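Local coordinates for Poly(A) ribonuclease POP2 (Saccharomyces cerevisiae, PDB 1UOC), which degrades poly(A) RNA from its 3' end and is a probable catalytic subunit of the CCR4-NOT mRNA deadenylase, represented here by its DEDD nuclease domain, at residues S22-Y25 with S26-V30; N91-N95 with G96-W100. One frame throughout, in Å; residues are numbered along the deposited sequence.

Contact 1. Residues S22-Y25 with S26-V30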
loop_
_atom_site.group_PDB
_atom_site.type_symbol
_atom_site.label_atom_id
_atom_site.label_comp_id
_atom_site.label_asym_id
_atom_site.label_seq_id
_atom_site.Cartn_x
_atom_site.Cartn_y
_atom_site.Cartn_z
ATOM N N SER A 22 -13.699 -11.793 12.266
ATOM C CA SER A 22 -13.384 -13.019 13.000
ATOM C C SER A 22 -11.894 -13.288 13.253
ATOM O O SER A 22 -11.538 -13.736 14.335
ATOM C CB SER A 22 -14.001 -14.234 12.296
ATOM O OG SER A 22 -13.501 -14.373 10.976
ATOM N N ASN A 23 -11.024 -13.024 12.277
ATOM C CA ASN A 23 -9.596 -13.281 12.472
ATOM C C ASN A 23 -8.714 -12.034 12.513
ATOM O O ASN A 23 -7.493 -12.131 12.434
ATOM C CB ASN A 23 -9.086 -14.248 11.400
ATOM C CG ASN A 23 -9.281 -13.719 9.998
ATOM O OD1 ASN A 23 -10.157 -12.889 9.759
ATOM N ND2 ASN A 23 -8.473 -14.211 9.055
ATOM N N LEU A 24 -9.333 -10.868 12.669
ATOM C CA LEU A 24 -8.602 -9.606 12.733
ATOM C C LEU A 24 -7.481 -9.576 13.782
ATOM O O LEU A 24 -6.338 -9.255 13.463
ATOM C CB LEU A 24 -9.573 -8.448 13.005
ATOM C CG LEU A 24 -8.962 -7.044 13.109
ATOM C CD1 LEU A 24 -8.162 -6.721 11.852
ATOM C CD2 LEU A 24 -10.068 -6.024 13.300
ATOM N N TYR A 25 -7.799 -9.912 15.028
ATOM C CA TYR A 25 -6.794 -9.878 16.091
ATOM C C TYR A 25 -5.700 -10.927 15.992
ATOM O O TYR A 25 -4.528 -10.623 16.200
ATOM C CB TYR A 25 -7.471 -9.956 17.456
ATOM C CG TYR A 25 -8.235 -8.698 17.773
ATOM C CD1 TYR A 25 -9.332 -8.320 17.004
ATOM C CD2 TYR A 25 -7.823 -7.848 18.798
ATOM C CE1 TYR A 25 -9.999 -7.130 17.237
ATOM C CE2 TYR A 25 -8.480 -6.648 19.044
ATOM C CZ TYR A 25 -9.569 -6.298 18.255
ATOM O OH TYR A 25 -10.230 -5.115 18.478
ATOM N N SER A 26 -6.067 -12.153 15.647
ATOM C CA SER A 26 -5.071 -13.202 15.524
ATOM C C SER A 26 -4.099 -12.912 14.381
ATOM O O SER A 26 -2.907 -13.208 14.487
ATOM C CB SER A 26 -5.754 -14.559 15.322
ATOM O OG SER A 26 -6.674 -14.511 14.258
ATOM N N GLU A 27 -4.592 -12.321 13.295
ATOM C CA GLU A 27 -3.709 -11.998 12.167
ATOM C C GLU A 27 -2.764 -10.868 12.546
ATOM O O GLU A 27 -1.605 -10.847 12.119
ATOM C CB GLU A 27 -4.513 -11.613 10.919
ATOM C CG GLU A 27 -5.361 -12.754 10.386
ATOM C CD GLU A 27 -4.560 -14.012 10.083
ATOM O OE1 GLU A 27 -5.178 -15.098 10.051
ATOM O OE2 GLU A 27 -3.329 -13.933 9.864
ATOM N N PHE A 28 -3.251 -9.925 13.349
ATOM C CA PHE A 28 -2.396 -8.837 13.770
ATOM C C PHE A 28 -1.365 -9.344 14.769
ATOM O O PHE A 28 -0.300 -8.748 14.933
ATOM C CB PHE A 28 -3.203 -7.695 14.371
ATOM C CG PHE A 28 -3.258 -6.490 13.487
ATOM C CD1 PHE A 28 -4.354 -6.259 12.669
ATOM C CD2 PHE A 28 -2.154 -5.640 13.388
ATOM C CE1 PHE A 28 -4.349 -5.202 11.757
ATOM C CE2 PHE A 28 -2.142 -4.587 12.481
ATOM C CZ PHE A 28 -3.245 -4.368 11.661
ATOM N N ALA A 29 -1.671 -10.456 15.430
ATOM C CA ALA A 29 -0.722 -11.035 16.381
ATOM C C ALA A 29 0.446 -11.596 15.558
ATOM O O ALA A 29 1.606 -11.461 15.943
ATOM C CB ALA A 29 -1.387 -12.137 17.193
ATOM N N VAL A 30 0.129 -12.210 14.416
ATOM C CA VAL A 30 1.151 -12.761 13.522
ATOM C C VAL A 30 1.978 -11.638 12.891
ATOM O O VAL A 30 3.195 -11.738 12.789
ATOM C CB VAL A 30 0.517 -13.595 12.381
ATOM C CG1 VAL A 30 1.590 -14.006 11.369
ATOM C CG2 VAL A 30 -0.179 -14.826 12.956
HETATM O O HOH W 1 -9.187 -13.113 16.093
#
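Leu24 and Phe28 form the close-packed side of this first helical turn: they lie side by side and point the same way, with Leu24 CD1 3.9 Å from Phe28 CD1. The edge of the Phe28 ring is turned to Leu24 O, nearly in the ring plane. Beyond the two segments, Leu144 of helix 138-146 and Phe102 of strand 99-103 pack on both side chains, which buries this face between helix and sheet. Tyr25 lies on the exposed side, its hydroxyl hydrogen-bonded to Glu140. Ser26 is exposed as well; a water bridges its N to Ser22 O, accepting from the amide at 3.3 Å.

Asn23 stands at the N-cap, but its side chain makes no capping bond; its carbonyl accepts the first bond of the helix and a second from a hydroxyl. Asn23 O takes Glu27 N at 3.0 Å, the N-H running at 156°, and Ser26 OG at 3.1 Å. Both donors come from the same face of the carbonyl plane, the hydroxyl well above it. That serine torsion, OG between N and C (chi1 52°), swings the hydroxyl back along the helix. The Asn23 amide and Glu27 carboxylate planes stand 78° apart, and each group bonds elsewhere: the amide to Trp20 N and Asp18 O, the carboxylate to Arg17 and Trp100. The buried glutamate thus has a cationic mate and an indole N-H, which probably favours its charged form and ties the helix start to the sheet.

Contact 2. Residues N91-N95 with G96-W100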
loop_
_atom_site.group_PDB
_atom_site.type_symbol
_atom_site.label_atom_id
_atom_site.label_comp_id
_atom_site.label_asym_id
_atom_site.label_seq_id
_atom_site.Cartn_x
_atom_site.Cartn_y
_atom_site.Cartn_z
ATOM N N ASN A 91 12.649 -11.682 0.843
ATOM C CA ASN A 91 12.424 -12.993 1.434
ATOM C C ASN A 91 11.186 -12.902 2.308
ATOM O O ASN A 91 10.911 -11.851 2.898
ATOM C CB ASN A 91 13.604 -13.405 2.309
ATOM C CG ASN A 91 14.893 -13.507 1.534
ATOM O OD1 ASN A 91 15.961 -13.176 2.053
ATOM N ND2 ASN A 91 14.811 -13.981 0.290
ATOM N N LYS A 92 10.451 -14.009 2.392
ATOM C CA LYS A 92 9.239 -14.083 3.189
ATOM C C LYS A 92 9.242 -15.389 3.981
ATOM O O LYS A 92 9.981 -16.318 3.655
ATOM C CB LYS A 92 8.018 -14.023 2.270
ATOM C CG LYS A 92 7.820 -12.665 1.563
ATOM C CD LYS A 92 6.686 -12.751 0.515
ATOM C CE LYS A 92 6.013 -11.400 0.254
ATOM N NZ LYS A 92 5.110 -10.957 1.374
ATOM N N PRO A 93 8.442 -15.469 5.054
ATOM C CA PRO A 93 8.402 -16.702 5.842
ATOM C C PRO A 93 7.949 -17.886 4.992
ATOM O O PRO A 93 7.015 -17.756 4.198
ATOM C CB PRO A 93 7.419 -16.361 6.963
ATOM C CG PRO A 93 6.595 -15.228 6.391
ATOM C CD PRO A 93 7.621 -14.422 5.679
ATOM N N ASP A 94 8.614 -19.035 5.148
ATOM C CA ASP A 94 8.280 -20.230 4.370
ATOM C C ASP A 94 6.971 -20.886 4.803
ATOM O O ASP A 94 6.368 -21.655 4.056
ATOM C CB ASP A 94 9.424 -21.254 4.429
ATOM C CG ASP A 94 10.697 -20.757 3.736
ATOM O OD1 ASP A 94 10.591 -20.156 2.643
ATOM O OD2 ASP A 94 11.802 -20.985 4.278
ATOM N N ASN A 95 6.533 -20.573 6.013
ATOM C CA ASN A 95 5.284 -21.102 6.532
ATOM C C ASN A 95 4.353 -19.967 6.927
ATOM O O ASN A 95 4.796 -18.944 7.437
ATOM C CB ASN A 95 5.530 -21.983 7.757
ATOM C CG ASN A 95 5.749 -23.433 7.395
ATOM O OD1 ASN A 95 5.343 -24.331 8.133
ATOM N ND2 ASN A 95 6.396 -23.677 6.257
ATOM N N GLY A 96 3.063 -20.149 6.695
ATOM C CA GLY A 96 2.106 -19.125 7.067
ATOM C C GLY A 96 2.017 -17.985 6.072
ATOM O O GLY A 96 2.839 -17.878 5.154
ATOM N N PRO A 97 1.018 -17.106 6.243
ATOM C CA PRO A 97 0.757 -15.940 5.394
ATOM C C PRO A 97 1.747 -14.788 5.582
ATOM O O PRO A 97 2.219 -14.512 6.685
ATOM C CB PRO A 97 -0.659 -15.547 5.793
ATOM C CG PRO A 97 -0.653 -15.850 7.267
ATOM C CD PRO A 97 -0.007 -17.219 7.294
ATOM N N SER A 98 2.014 -14.100 4.484
ATOM C CA SER A 98 2.932 -12.978 4.464
ATOM C C SER A 98 2.231 -11.776 3.787
ATOM O O SER A 98 2.813 -10.702 3.613
ATOM C CB SER A 98 4.160 -13.393 3.667
ATOM O OG SER A 98 5.232 -12.553 3.954
ATOM N N THR A 99 0.984 -11.984 3.380
ATOM C CA THR A 99 0.200 -10.937 2.736
ATOM C C THR A 99 -1.214 -11.060 3.259
ATOM O O THR A 99 -1.743 -12.159 3.380
ATOM C CB THR A 99 0.193 -11.086 1.198
ATOM O OG1 THR A 99 1.524 -10.956 0.706
ATOM C CG2 THR A 99 -0.665 -9.979 0.554
ATOM N N TRP A 100 -1.825 -9.926 3.563
ATOM C CA TRP A 100 -3.164 -9.910 4.115
ATOM C C TRP A 100 -4.040 -8.966 3.326
ATOM O O TRP A 100 -3.564 -7.966 2.781
ATOM C CB TRP A 100 -3.114 -9.414 5.565
ATOM C CG TRP A 100 -2.401 -10.347 6.509
ATOM C CD1 TRP A 100 -2.962 -11.346 7.254
ATOM C CD2 TRP A 100 -0.989 -10.416 6.742
ATOM N NE1 TRP A 100 -1.987 -12.032 7.933
ATOM C CE2 TRP A 100 -0.764 -11.487 7.634
ATOM C CE3 TRP A 100 0.110 -9.680 6.274
ATOM C CZ2 TRP A 100 0.518 -11.842 8.073
ATOM C CZ3 TRP A 100 1.381 -10.031 6.707
ATOM C CH2 TRP A 100 1.575 -11.106 7.599
HETATM O O HOH W 2 3.099 -13.050 0.652
#
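Lys92 reaches across the turn to Ser98, and the polar contacts centre on its ammonium group. Lys92 NZ donates to Ser98 OG at 3.0 Å. The chain runs nearly straight from CB and then bends at its last torsion (chi4 -74°), which turns the nitrogen in toward the serine. A water accepts from Lys92 NZ at 3.0 Å and lies 2.6 Å from Thr99 OG1, linking the lysine to the start of strand 99-103. From strand 77-86 come two more acceptors, Leu85 O and Ser84 OG; with four oxygens round three N-H groups, one N-H is probably shared. Thr99 OG1 also bonds to Ser84 OG.

Carbon atoms make van der Waals contacts with the same hydroxyl. Lys92 CG passes 3.5 Å from Ser98 OG, and Pro93 CD lies 3.5 Å from it, with Pro93 CG 4.1 Å from Ser98 CB. Ser98 OG is trans to its backbone N (chi1 -161°), which directs it at the lysine and the proline ring. Leu252 and Leu255 of helix 247-264 pack against the lysine chain.

In the backbone, Gly96 has a positive phi (80°) where the loop reverses; a CB there would collide with Asn95 O. Beside it, Asn95 ND2 makes a weak bond to Asp94 O, 3.0 Å away.

A methionine in place of Lys92 would probably leave Ser98 OG, the water, Ser84 OG and Leu85 O without their shared donor. A buried ammonium met by hydroxyls, a carbonyl and water suggests that neutral oxygens share in stabilising its charge in this beta-hairpin loop of the RNase H-like fold.

From the N terminus, the chain leaves edge strand 17-19 and turns into helix 24-34, where contact 1 closes the first helical turn. It then runs through strand 40-48, helix 61-73 and strand 77-86 before contact 2 closes the loop that leads into strand 99-103. The two contacts follow in series, neither nested nor crossed, with centres about 14 Å apart. They meet in space: the Glu27 carboxylate and the Trp100 indole join them, and Val30 CG1 packs on the indole at Trp100 CZ2. The helix is thereby joined to a strand that pairs with 17-19 and 77-86 in the nuclease sheet.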